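Local coordinates for protein xyloglucanase (Paenibacillus pabuli, PDB 2JEQ) that probably hydrolyses the beta-1,4-linked glucan backbone of xyloglucan, as an endo-acting family 5 glycoside hydrolase, at residues W46-Q51 with P72-K77; I86-S91 with V126-H131; G322-I327 with P358-N363. All blocks are in the same frame, centred on the assembly; numbering follows the deposited sequence.

Contact 1: W46-Q51 with P72-K77. With BGC (beta-D-glucopyranose), chain B.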
loop_
_atom_site.group_PDB
_atom_site.type_symbol
_atom_site.label_atom_id
_atom_site.label_comp_id
_atom_site.label_asym_id
_atom_site.label_seq_id
_atom_site.Cartn_x
_atom_site.Cartn_y
_atom_site.Cartn_z
ATOM N N TRP A 46 -0.199 9.444 0.670
ATOM C CA TRP A 46 -0.248 9.503 -0.785
ATOM C C TRP A 46 0.686 8.440 -1.385
ATOM O O TRP A 46 1.808 8.297 -0.943
ATOM C CB TRP A 46 0.147 10.909 -1.212
ATOM C CG TRP A 46 0.081 11.198 -2.670
ATOM C CD1 TRP A 46 -1.024 11.552 -3.399
ATOM C CD2 TRP A 46 1.175 11.163 -3.580
ATOM N NE1 TRP A 46 -0.685 11.733 -4.724
ATOM C CE2 TRP A 46 0.666 11.521 -4.861
ATOM C CE3 TRP A 46 2.544 10.894 -3.438
ATOM C CZ2 TRP A 46 1.485 11.602 -6.000
ATOM C CZ3 TRP A 46 3.367 10.974 -4.573
ATOM C CH2 TRP A 46 2.823 11.314 -5.842
ATOM N N ASN A 47 0.207 7.671 -2.360
ATOM C CA ASN A 47 1.069 6.688 -3.047
ATOM C C ASN A 47 1.822 7.276 -4.222
ATOM O O ASN A 47 1.228 7.941 -5.081
ATOM C CB ASN A 47 0.253 5.508 -3.553
ATOM C CG ASN A 47 0.078 4.424 -2.516
ATOM O OD1 ASN A 47 0.921 3.507 -2.372
ATOM N ND2 ASN A 47 -1.059 4.477 -1.810
ATOM N N LEU A 48 3.125 6.994 -4.292
ATOM C CA LEU A 48 3.956 7.368 -5.428
ATOM C C LEU A 48 3.817 6.241 -6.456
ATOM O O LEU A 48 4.758 5.487 -6.732
ATOM C CB LEU A 48 5.418 7.590 -4.991
ATOM C CG LEU A 48 6.481 8.044 -5.992
ATOM C CD1 LEU A 48 6.116 9.414 -6.605
ATOM C CD2 LEU A 48 7.925 8.053 -5.407
ATOM N N GLY A 49 2.607 6.096 -6.982
ATOM C CA GLY A 49 2.255 4.900 -7.760
ATOM C C GLY A 49 2.721 4.990 -9.183
ATOM O O GLY A 49 2.908 6.100 -9.709
ATOM N N ASN A 50 2.841 3.822 -9.838
ATOM C CA ASN A 50 3.499 3.695 -11.168
ATOM C C ASN A 50 4.893 4.355 -11.307
ATOM O O ASN A 50 5.217 5.039 -12.321
ATOM C CB ASN A 50 2.564 4.175 -12.296
ATOM C CG ASN A 50 1.438 3.206 -12.581
ATOM O OD1 ASN A 50 1.242 2.215 -11.867
ATOM N ND2 ASN A 50 0.679 3.498 -13.632
ATOM N N GLN A 51 5.755 4.109 -10.320
ATOM C CA GLN A 51 7.160 4.576 -10.422
ATOM C C GLN A 51 8.120 3.438 -10.114
ATOM O O GLN A 51 8.418 2.608 -10.973
ATOM C CB GLN A 51 7.424 5.822 -9.555
ATOM C CG GLN A 51 6.471 7.018 -9.837
ATOM C CD GLN A 51 7.009 8.071 -10.844
ATOM O OE1 GLN A 51 6.549 9.218 -10.839
ATOM N NE2 GLN A 51 7.986 7.690 -11.681
ATOM N N PRO A 72 12.721 15.459 -6.241
ATOM C CA PRO A 72 12.288 15.911 -4.907
ATOM C C PRO A 72 11.156 16.950 -4.899
ATOM O O PRO A 72 10.402 17.020 -3.923
ATOM C CB PRO A 72 13.557 16.518 -4.304
ATOM C CG PRO A 72 14.550 16.582 -5.389
ATOM C CD PRO A 72 14.144 15.718 -6.497
ATOM N N GLU A 73 11.063 17.771 -5.953
ATOM C CA GLU A 73 10.026 18.795 -6.053
ATOM C C GLU A 73 8.619 18.186 -6.065
ATOM O O GLU A 73 7.680 18.769 -5.514
ATOM C CB GLU A 73 10.247 19.649 -7.303
ATOM C CG GLU A 73 11.450 20.581 -7.210
ATOM C CD GLU A 73 12.815 19.895 -7.445
ATOM O OE1 GLU A 73 12.875 18.685 -7.760
ATOM O OE2 GLU A 73 13.846 20.600 -7.348
ATOM N N LEU A 74 8.476 17.002 -6.667
ATOM C CA LEU A 74 7.195 16.281 -6.604
ATOM C C LEU A 74 6.743 15.981 -5.176
ATOM O O LEU A 74 5.577 16.187 -4.820
ATOM C CB LEU A 74 7.272 14.959 -7.361
ATOM C CG LEU A 74 5.972 14.125 -7.321
ATOM C CD1 LEU A 74 4.726 14.895 -7.802
ATOM C CD2 LEU A 74 6.123 12.838 -8.107
ATOM N N ILE A 75 7.660 15.434 -4.384
ATOM C CA ILE A 75 7.370 15.087 -2.991
ATOM C C ILE A 75 7.132 16.360 -2.171
ATOM O O ILE A 75 6.273 16.393 -1.322
ATOM C CB ILE A 75 8.485 14.204 -2.378
ATOM C CG1 ILE A 75 8.764 12.960 -3.238
ATOM C CG2 ILE A 75 8.145 13.803 -0.923
ATOM C CD1 ILE A 75 7.596 12.049 -3.524
ATOM N N LYS A 76 7.885 17.423 -2.440
ATOM C CA LYS A 76 7.595 18.721 -1.812
ATOM C C LYS A 76 6.182 19.243 -2.113
ATOM O O LYS A 76 5.527 19.808 -1.226
ATOM C CB LYS A 76 8.661 19.762 -2.168
ATOM C CG LYS A 76 10.026 19.309 -1.710
ATOM C CD LYS A 76 11.021 20.441 -1.603
ATOM C CE LYS A 76 12.400 19.884 -1.213
ATOM N NZ LYS A 76 12.999 20.664 -0.070
ATOM N N LYS A 77 5.721 19.056 -3.354
ATOM C CA LYS A 77 4.366 19.463 -3.741
ATOM C C LYS A 77 3.281 18.663 -3.011
ATOM O O LYS A 77 2.305 19.236 -2.523
ATOM C CB LYS A 77 4.166 19.362 -5.256
ATOM C CG LYS A 77 2.833 19.943 -5.751
ATOM C CD LYS A 77 2.788 21.456 -5.549
ATOM C CE LYS A 77 1.636 22.097 -6.320
ATOM N NZ LYS A 77 1.895 23.547 -6.519
HETATM C C2 BGC B . -2.105 1.092 -11.839
HETATM C C3 BGC B . -2.124 0.865 -13.329
HETATM C C4 BGC B . -1.024 -0.128 -13.728
HETATM C C5 BGC B . -1.200 -1.397 -12.883
HETATM C C6 BGC B . -0.181 -2.481 -13.228
HETATM C C1 BGC B . -2.230 -0.244 -11.117
HETATM O O2 BGC B . -3.150 1.969 -11.500
HETATM O O3 BGC B . -1.992 2.162 -13.872
HETATM O O4 BGC B . -1.242 -0.508 -15.069
HETATM O O5 BGC B . -1.173 -1.087 -11.494
HETATM O O6 BGC B . -0.841 -3.726 -13.077
#

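Contact 2: I86-S91 with V126-H131. With BGC (beta-D-glucopyranose), chain C.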
loop_
_atom_site.group_PDB
_atom_site.type_symbol
_atom_site.label_atom_id
_atom_site.label_comp_id
_atom_site.label_asym_id
_atom_site.label_seq_id
_atom_site.Cartn_x
_atom_site.Cartn_y
_atom_site.Cartn_z
ATOM N N ILE A 86 4.071 9.252 2.743
ATOM C CA ILE A 86 4.131 8.831 1.355
ATOM C C ILE A 86 4.323 7.326 1.319
ATOM O O ILE A 86 5.184 6.781 2.012
ATOM C CB ILE A 86 5.255 9.533 0.538
ATOM C CG1 ILE A 86 5.260 11.070 0.697
ATOM C CG2 ILE A 86 5.178 9.128 -0.945
ATOM C CD1 ILE A 86 4.188 11.857 -0.021
ATOM N N ARG A 87 3.547 6.642 0.490
ATOM C CA ARG A 87 3.844 5.234 0.290
ATOM C C ARG A 87 4.532 5.064 -1.049
ATOM O O ARG A 87 4.122 5.684 -2.054
ATOM C CB ARG A 87 2.588 4.383 0.373
ATOM C CG ARG A 87 2.868 2.909 0.284
ATOM C CD ARG A 87 1.550 2.194 0.491
ATOM N NE ARG A 87 1.580 0.745 0.290
ATOM C CZ ARG A 87 1.121 0.106 -0.784
ATOM N NH1 ARG A 87 0.675 0.777 -1.859
ATOM N NH2 ARG A 87 1.136 -1.221 -0.807
ATOM N N ILE A 88 5.577 4.239 -1.032
ATOM C CA ILE A 88 6.477 4.051 -2.157
ATOM C C ILE A 88 6.483 2.574 -2.541
ATOM O O ILE A 88 7.250 1.786 -1.987
ATOM C CB ILE A 88 7.942 4.502 -1.855
ATOM C CG1 ILE A 88 7.989 5.999 -1.518
ATOM C CG2 ILE A 88 8.865 4.165 -3.069
ATOM C CD1 ILE A 88 9.380 6.531 -1.112
ATOM N N PRO A 89 5.627 2.200 -3.496
ATOM C CA PRO A 89 5.705 0.879 -4.094
ATOM C C PRO A 89 7.076 0.679 -4.741
ATOM O O PRO A 89 7.511 1.543 -5.502
ATOM C CB PRO A 89 4.580 0.921 -5.160
ATOM C CG PRO A 89 3.619 1.942 -4.619
ATOM C CD PRO A 89 4.517 2.988 -4.049
ATOM N N VAL A 90 7.753 -0.428 -4.429
ATOM C CA VAL A 90 9.022 -0.782 -5.100
ATOM C C VAL A 90 8.990 -2.232 -5.552
ATOM O O VAL A 90 8.720 -3.144 -4.741
ATOM C CB VAL A 90 10.270 -0.678 -4.149
ATOM C CG1 VAL A 90 11.524 -0.707 -4.917
ATOM C CG2 VAL A 90 10.228 0.580 -3.229
ATOM N N SER A 91 9.379 -2.452 -6.807
ATOM C CA SER A 91 9.558 -3.793 -7.367
ATOM C C SER A 91 11.030 -4.164 -7.489
ATOM O O SER A 91 11.897 -3.319 -7.781
ATOM C CB SER A 91 8.930 -3.868 -8.766
ATOM O OG SER A 91 7.521 -3.924 -8.626
ATOM N N VAL A 126 7.275 7.386 5.626
ATOM C CA VAL A 126 7.622 6.757 4.364
ATOM C C VAL A 126 7.433 5.289 4.543
ATOM O O VAL A 126 7.873 4.713 5.527
ATOM C CB VAL A 126 9.082 7.073 3.978
ATOM C CG1 VAL A 126 9.382 6.582 2.540
ATOM C CG2 VAL A 126 9.313 8.554 4.092
ATOM N N ILE A 127 6.732 4.682 3.593
ATOM C CA ILE A 127 6.534 3.255 3.602
ATOM C C ILE A 127 7.188 2.709 2.338
ATOM O O ILE A 127 6.884 3.173 1.232
ATOM C CB ILE A 127 5.023 2.882 3.579
ATOM C CG1 ILE A 127 4.309 3.336 4.852
ATOM C CG2 ILE A 127 4.837 1.364 3.363
ATOM C CD1 ILE A 127 2.795 3.428 4.750
ATOM N N ILE A 128 8.076 1.737 2.497
ATOM C CA ILE A 128 8.577 0.969 1.348
ATOM C C ILE A 128 8.144 -0.477 1.400
ATOM O O ILE A 128 8.117 -1.086 2.466
ATOM C CB ILE A 128 10.139 1.051 1.138
ATOM C CG1 ILE A 128 10.942 0.575 2.361
ATOM C CG2 ILE A 128 10.535 2.480 0.728
ATOM C CD1 ILE A 128 12.487 0.656 2.096
ATOM N N ASN A 129 7.806 -1.041 0.246
ATOM C CA ASN A 129 7.366 -2.432 0.242
ATOM C C ASN A 129 8.089 -3.297 -0.776
ATOM O O ASN A 129 9.079 -2.857 -1.386
ATOM C CB ASN A 129 5.836 -2.514 0.075
ATOM C CG ASN A 129 5.347 -2.128 -1.337
ATOM O OD1 ASN A 129 4.136 -2.116 -1.604
ATOM N ND2 ASN A 129 6.269 -1.853 -2.231
ATOM N N ILE A 130 7.595 -4.526 -0.944
ATOM C CA ILE A 130 7.845 -5.344 -2.135
ATOM C C ILE A 130 6.507 -5.452 -2.902
ATOM O O ILE A 130 5.518 -6.008 -2.390
ATOM C CB ILE A 130 8.465 -6.721 -1.786
ATOM C CG1 ILE A 130 9.860 -6.554 -1.170
ATOM C CG2 ILE A 130 8.669 -7.555 -3.056
ATOM C CD1 ILE A 130 10.494 -7.873 -0.673
ATOM N N HIS A 131 6.458 -4.888 -4.114
ATOM C CA HIS A 131 5.183 -4.654 -4.811
ATOM C C HIS A 131 4.920 -5.663 -5.946
ATOM O O HIS A 131 4.170 -6.617 -5.749
ATOM C CB HIS A 131 5.131 -3.212 -5.353
ATOM C CG HIS A 131 3.742 -2.699 -5.623
ATOM N ND1 HIS A 131 2.985 -2.055 -4.663
ATOM C CD2 HIS A 131 2.975 -2.734 -6.742
ATOM C CE1 HIS A 131 1.821 -1.709 -5.180
ATOM N NE2 HIS A 131 1.786 -2.110 -6.441
HETATM C C2 BGC C . -2.098 -2.246 -6.810
HETATM C C3 BGC C . -1.597 -1.218 -7.818
HETATM C C4 BGC C . -2.626 -0.984 -8.950
HETATM C C5 BGC C . -4.028 -0.750 -8.353
HETATM C C6 BGC C . -5.182 -0.456 -9.328
HETATM C C1 BGC C . -3.485 -1.771 -6.420
HETATM O O1 BGC C . -4.011 -2.433 -5.300
HETATM O O2 BGC C . -1.229 -2.318 -5.695
HETATM O O3 BGC C . -0.381 -1.670 -8.344
HETATM O O4 BGC C . -2.207 0.109 -9.736
HETATM O O5 BGC C . -4.297 -1.905 -7.565
HETATM O O6 BGC C . -5.321 -1.485 -10.296
#

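Contact 3: G322-I327 with P358-N363. With BGC (beta-D-glucopyranose), chain C; BGC (beta-D-glucopyranose), chain B.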
loop_
_atom_site.group_PDB
_atom_site.type_symbol
_atom_site.label_atom_id
_atom_site.label_comp_id
_atom_site.label_asym_id
_atom_site.label_seq_id
_atom_site.Cartn_x
_atom_site.Cartn_y
_atom_site.Cartn_z
ATOM N N GLY A 322 -3.518 1.123 2.887
ATOM C CA GLY A 322 -2.366 1.524 2.068
ATOM C C GLY A 322 -2.681 2.014 0.668
ATOM O O GLY A 322 -1.877 2.698 0.058
ATOM N N GLU A 323 -3.877 1.674 0.184
ATOM C CA GLU A 323 -4.415 2.185 -1.064
ATOM C C GLU A 323 -5.965 2.308 -1.000
ATOM O O GLU A 323 -6.677 1.463 -0.413
ATOM C CB GLU A 323 -3.985 1.303 -2.266
ATOM C CG GLU A 323 -2.517 0.937 -2.331
ATOM C CD GLU A 323 -2.224 -0.047 -3.476
ATOM O OE1 GLU A 323 -3.213 -0.448 -4.116
ATOM O OE2 GLU A 323 -1.034 -0.420 -3.711
ATOM N N PHE A 324 -6.466 3.398 -1.589
ATOM C CA PHE A 324 -7.896 3.637 -1.836
ATOM C C PHE A 324 -7.980 4.698 -2.969
ATOM O O PHE A 324 -6.999 5.418 -3.264
ATOM C CB PHE A 324 -8.662 4.118 -0.568
ATOM C CG PHE A 324 -8.438 5.568 -0.200
ATOM C CD1 PHE A 324 -7.340 5.940 0.566
ATOM C CD2 PHE A 324 -9.335 6.565 -0.620
ATOM C CE1 PHE A 324 -7.126 7.285 0.901
ATOM C CE2 PHE A 324 -9.119 7.913 -0.297
ATOM C CZ PHE A 324 -8.010 8.269 0.473
ATOM N N GLY A 325 -9.124 4.766 -3.619
ATOM C CA GLY A 325 -9.302 5.735 -4.682
ATOM C C GLY A 325 -10.279 5.224 -5.709
ATOM O O GLY A 325 -10.694 4.072 -5.655
ATOM N N SER A 326 -10.656 6.114 -6.633
ATOM C CA SER A 326 -11.560 5.799 -7.727
ATOM C C SER A 326 -10.996 6.397 -9.014
ATOM O O SER A 326 -10.398 7.483 -9.018
ATOM C CB SER A 326 -12.979 6.344 -7.472
ATOM O OG SER A 326 -12.957 7.720 -7.081
ATOM N N ILE A 327 -11.181 5.644 -10.092
ATOM C CA ILE A 327 -10.678 6.012 -11.402
ATOM C C ILE A 327 -11.478 7.159 -12.022
ATOM O O ILE A 327 -12.689 7.298 -11.791
ATOM C CB ILE A 327 -10.680 4.805 -12.394
ATOM C CG1 ILE A 327 -12.084 4.166 -12.591
ATOM C CG2 ILE A 327 -9.692 3.758 -11.980
ATOM C CD1 ILE A 327 -12.088 3.076 -13.696
ATOM N N PRO A 358 -5.405 6.512 6.198
ATOM C CA PRO A 358 -5.827 6.418 4.800
ATOM C C PRO A 358 -4.737 6.923 3.868
ATOM O O PRO A 358 -4.255 8.036 4.056
ATOM C CB PRO A 358 -7.047 7.326 4.738
ATOM C CG PRO A 358 -6.841 8.363 5.894
ATOM C CD PRO A 358 -5.806 7.785 6.844
ATOM N N VAL A 359 -4.382 6.110 2.865
ATOM C CA VAL A 359 -3.310 6.414 1.915
ATOM C C VAL A 359 -3.862 6.353 0.477
ATOM O O VAL A 359 -4.177 5.283 -0.020
ATOM C CB VAL A 359 -2.116 5.429 2.070
ATOM C CG1 VAL A 359 -0.966 5.797 1.141
ATOM C CG2 VAL A 359 -1.634 5.386 3.552
ATOM N N TYR A 360 -3.974 7.512 -0.167
ATOM C CA TYR A 360 -4.505 7.604 -1.512
ATOM C C TYR A 360 -3.650 6.941 -2.614
ATOM O O TYR A 360 -2.423 7.121 -2.652
ATOM C CB TYR A 360 -4.839 9.080 -1.850
ATOM C CG TYR A 360 -5.484 9.213 -3.205
ATOM C CD1 TYR A 360 -6.842 8.950 -3.380
ATOM C CD2 TYR A 360 -4.713 9.506 -4.329
ATOM C CE1 TYR A 360 -7.443 9.059 -4.639
ATOM C CE2 TYR A 360 -5.291 9.564 -5.590
ATOM C CZ TYR A 360 -6.649 9.362 -5.726
ATOM O OH TYR A 360 -7.188 9.444 -6.956
ATOM N N TRP A 361 -4.305 6.176 -3.493
ATOM C CA TRP A 361 -3.643 5.594 -4.673
ATOM C C TRP A 361 -3.579 6.567 -5.861
ATOM O O TRP A 361 -4.569 6.797 -6.510
ATOM C CB TRP A 361 -4.324 4.308 -5.166
ATOM C CG TRP A 361 -3.552 3.717 -6.341
ATOM C CD1 TRP A 361 -3.970 3.609 -7.646
ATOM C CD2 TRP A 361 -2.232 3.206 -6.303
ATOM N NE1 TRP A 361 -2.973 3.055 -8.422
ATOM C CE2 TRP A 361 -1.901 2.780 -7.618
ATOM C CE3 TRP A 361 -1.290 3.036 -5.284
ATOM C CZ2 TRP A 361 -0.668 2.219 -7.929
ATOM C CZ3 TRP A 361 -0.058 2.490 -5.601
ATOM C CH2 TRP A 361 0.236 2.078 -6.904
ATOM N N ASP A 362 -2.391 7.086 -6.146
ATOM C CA ASP A 362 -2.170 8.018 -7.252
ATOM C C ASP A 362 -1.211 7.323 -8.202
ATOM O O ASP A 362 -0.096 6.987 -7.829
ATOM C CB ASP A 362 -1.567 9.313 -6.707
ATOM C CG ASP A 362 -1.516 10.437 -7.727
ATOM O OD1 ASP A 362 -1.147 10.225 -8.915
ATOM O OD2 ASP A 362 -1.831 11.588 -7.318
ATOM N N ASN A 363 -1.650 7.035 -9.414
ATOM C CA ASN A 363 -0.742 6.377 -10.345
ATOM C C ASN A 363 -0.121 7.354 -11.390
ATOM O O ASN A 363 0.495 6.912 -12.379
ATOM C CB ASN A 363 -1.439 5.184 -11.008
ATOM C CG ASN A 363 -2.520 5.595 -12.010
ATOM O OD1 ASN A 363 -2.987 6.736 -12.017
ATOM N ND2 ASN A 363 -2.908 4.651 -12.887
HETATM C C2 BGC C . -2.098 -2.246 -6.810
HETATM C C3 BGC C . -1.597 -1.218 -7.818
HETATM C C4 BGC C . -2.626 -0.984 -8.950
HETATM C C5 BGC C . -4.028 -0.750 -8.353
HETATM C C6 BGC C . -5.182 -0.456 -9.328
HETATM C C1 BGC C . -3.485 -1.771 -6.420
HETATM O O1 BGC C . -4.011 -2.433 -5.300
HETATM O O2 BGC C . -1.229 -2.318 -5.695
HETATM O O3 BGC C . -0.381 -1.670 -8.344
HETATM O O4 BGC C . -2.207 0.109 -9.736
HETATM O O5 BGC C . -4.297 -1.905 -7.565
HETATM O O6 BGC C . -5.321 -1.485 -10.296
HETATM C C2 BGC B . -2.105 1.092 -11.839
HETATM C C3 BGC B . -2.124 0.865 -13.329
HETATM C C4 BGC B . -1.024 -0.128 -13.728
HETATM C C5 BGC B . -1.200 -1.397 -12.883
HETATM C C6 BGC B . -0.181 -2.481 -13.228
HETATM C C1 BGC B . -2.230 -0.244 -11.117
HETATM O O2 BGC B . -3.150 1.969 -11.500
HETATM O O3 BGC B . -1.992 2.162 -13.872
HETATM O O4 BGC B . -1.242 -0.508 -15.069
HETATM O O5 BGC B . -1.173 -1.087 -11.494
HETATM O O6 BGC B . -0.841 -3.726 -13.077
HETATM O O HOH W 1 -9.869 9.089 -6.891
#

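Contact 1: W46-Q51 with P72-K77
Leu74 is the first residue of the helical segment 72-77 to meet the loop that leaves the barrel strand 45-47. Its CG stands anti to the backbone N (chi1 179°), which carries the branched end across to Leu48, where the CD2 methyl rests 3.7 Å from Leu48 CD1. The same Leu74 CD2 also approaches the six-membered ring of Trp46, 4.3 Å from CH2. A leucine suits this place because it is long enough for one methyl, CD2, to meet both Leu48 and Trp46.

Ile75 follows on the next step of the helix. Its bond to CB does not head for the strand, but CD1 bends back to it, reaching 4.3 Å from Leu48 CD1 and 4.5 Å from Trp46 CZ3. Apolar and beta-branched, it suits a buried seam and also packs on Tyr118 and Ala119 of helix 106-120. At Lys76 the backbone N closes a helical bond onto Pro72 O, and the charged end turns outward to a salt bridge with Glu122.

All of the contact across the segments is thus apolar. The polar end of Trp46 is met outside it, NE1 bonding to Asp362, which holds the indole in place while its six-membered ring, at CH2 and CZ3, packs obliquely against the helix methyls. Leu48 lies at the centre of an inverse gamma turn, closed by a weak bond from Gly49 N to Asn47 O of 3.0 Å. Beyond this turn the chain reaches the bound sugar, where Asn50 ND2 donates to O3 of a glucose at 3.0 Å and 158°. Helix packed outside, strand inside and a ligand-binding loop at the strand's C-terminal end make up a unit typical of the (beta/alpha)8, or TIM, barrel.

Contact 2: I86-S91 with V126-H131
Strands 85-88 and 125-129, neighbours in the TIM barrel, are joined in parallel by residues Ile86 to Ile88 and Val126 to Ile128, forming a beta-alpha-beta unit with helix 106-120 as the crossover; the C-terminal ends of the strands open into the sugar-binding cleft. Two backbone bonds lace the pair: Ile127 N to Ile86 O at 3.0 Å and Ile88 N to Ile127 O at 2.8 Å. Beyond them Asn129 N is buried with no partner in the model, and pairing resumes only where His131 N meets Val90 O at 2.9 Å, from above the carbonyl plane.

The two faces of the sheet differ in character. Ile88 CD1 lies 3.7 Å from Val126 CG1 on the side covered by helices, where branched aliphatics fill the space. On the barrel interior Arg87 runs extended from CG to NE, its CG lying 3.9 Å from Ile127 CB, so that an aliphatic stem carries the guanidinium up to the cleft, where NH2 forms a salt bridge with Glu178 and a hydrogen bond with Asn181.

Pro89, rigid and compact, supports His131 by a CH-pi contact, its CB 3.8 Å from the ring centroid and over one face. The chi1 of -159° sends the imidazole away from its own backbone N and toward the ligand, where NE2 and O3 of a glucose share a nearly straight hydrogen bond of 2.9 Å (177°).

Contact 3: G322-I327 with P358-N363
Glu323 OE2 is gripped from two directions, by O2 of a glucose at 2.8 Å and by Arg87 NH1 in a salt bridge, while the carboxylate runs alongside Trp361, CZ3 lying 3.6 Å from OE2. A glutamate at the end of the seventh barrel strand, bound to a sugar hydroxyl, is consistent with the nucleophile of family 5 enzymes. The same face of the indole that meets Glu323 also carries this glucose, with C3 3.5 Å above its plane. At the ring's edge NE1 donates to O2 of the adjoining glucose over 3.3 Å, and Asn363 ND2 binds that sugar's O3 at 2.8 Å. A leucine in place of Trp361 would probably leave that O2 without its indole donor and the first glucose without a flat platform.

Trp361 is fixed at its backbone, N to Phe324 O, 2.8 Å and nearly straight at 170°. Tyr360 turns its ring edge to the face of Phe324 with planes 84° apart. Gly325 lies against Tyr360; a beta carbon there would press on CE1 and on the preceding carbonyl O. Tyr360 OH bonds to Phe371 O and, through a water, to Ser326 N.

The short strand segments diverge by 65°. Helix 336-353, which connects them, covers Phe324 and Pro358 from outside, and Asn47 of strand 45-47 packs against Val359 and Trp361 where the barrel closes.

Overall arrangement
The contacts follow one another along the chain without interleaving, and their centres form a nearly even triangle, about 12 Å between contacts 1 and 2 and about 13 Å from contact 3 to either. All three reach the same closed eight-stranded parallel barrel: contact 1 involves its first strand, contact 2 the second and third, contact 3 the seventh and eighth. Because strand 45-47 is a neighbour of both 85-88 and 356-360, it ties the set together, and Asn47 reaches both ways, with OD1 to Arg87 and ND2 to Gly322. Contacts 1 and 3 share one glucose, contacts 2 and 3 the next, so the strand ends and the loops after them together line part of the sugar-binding cleft.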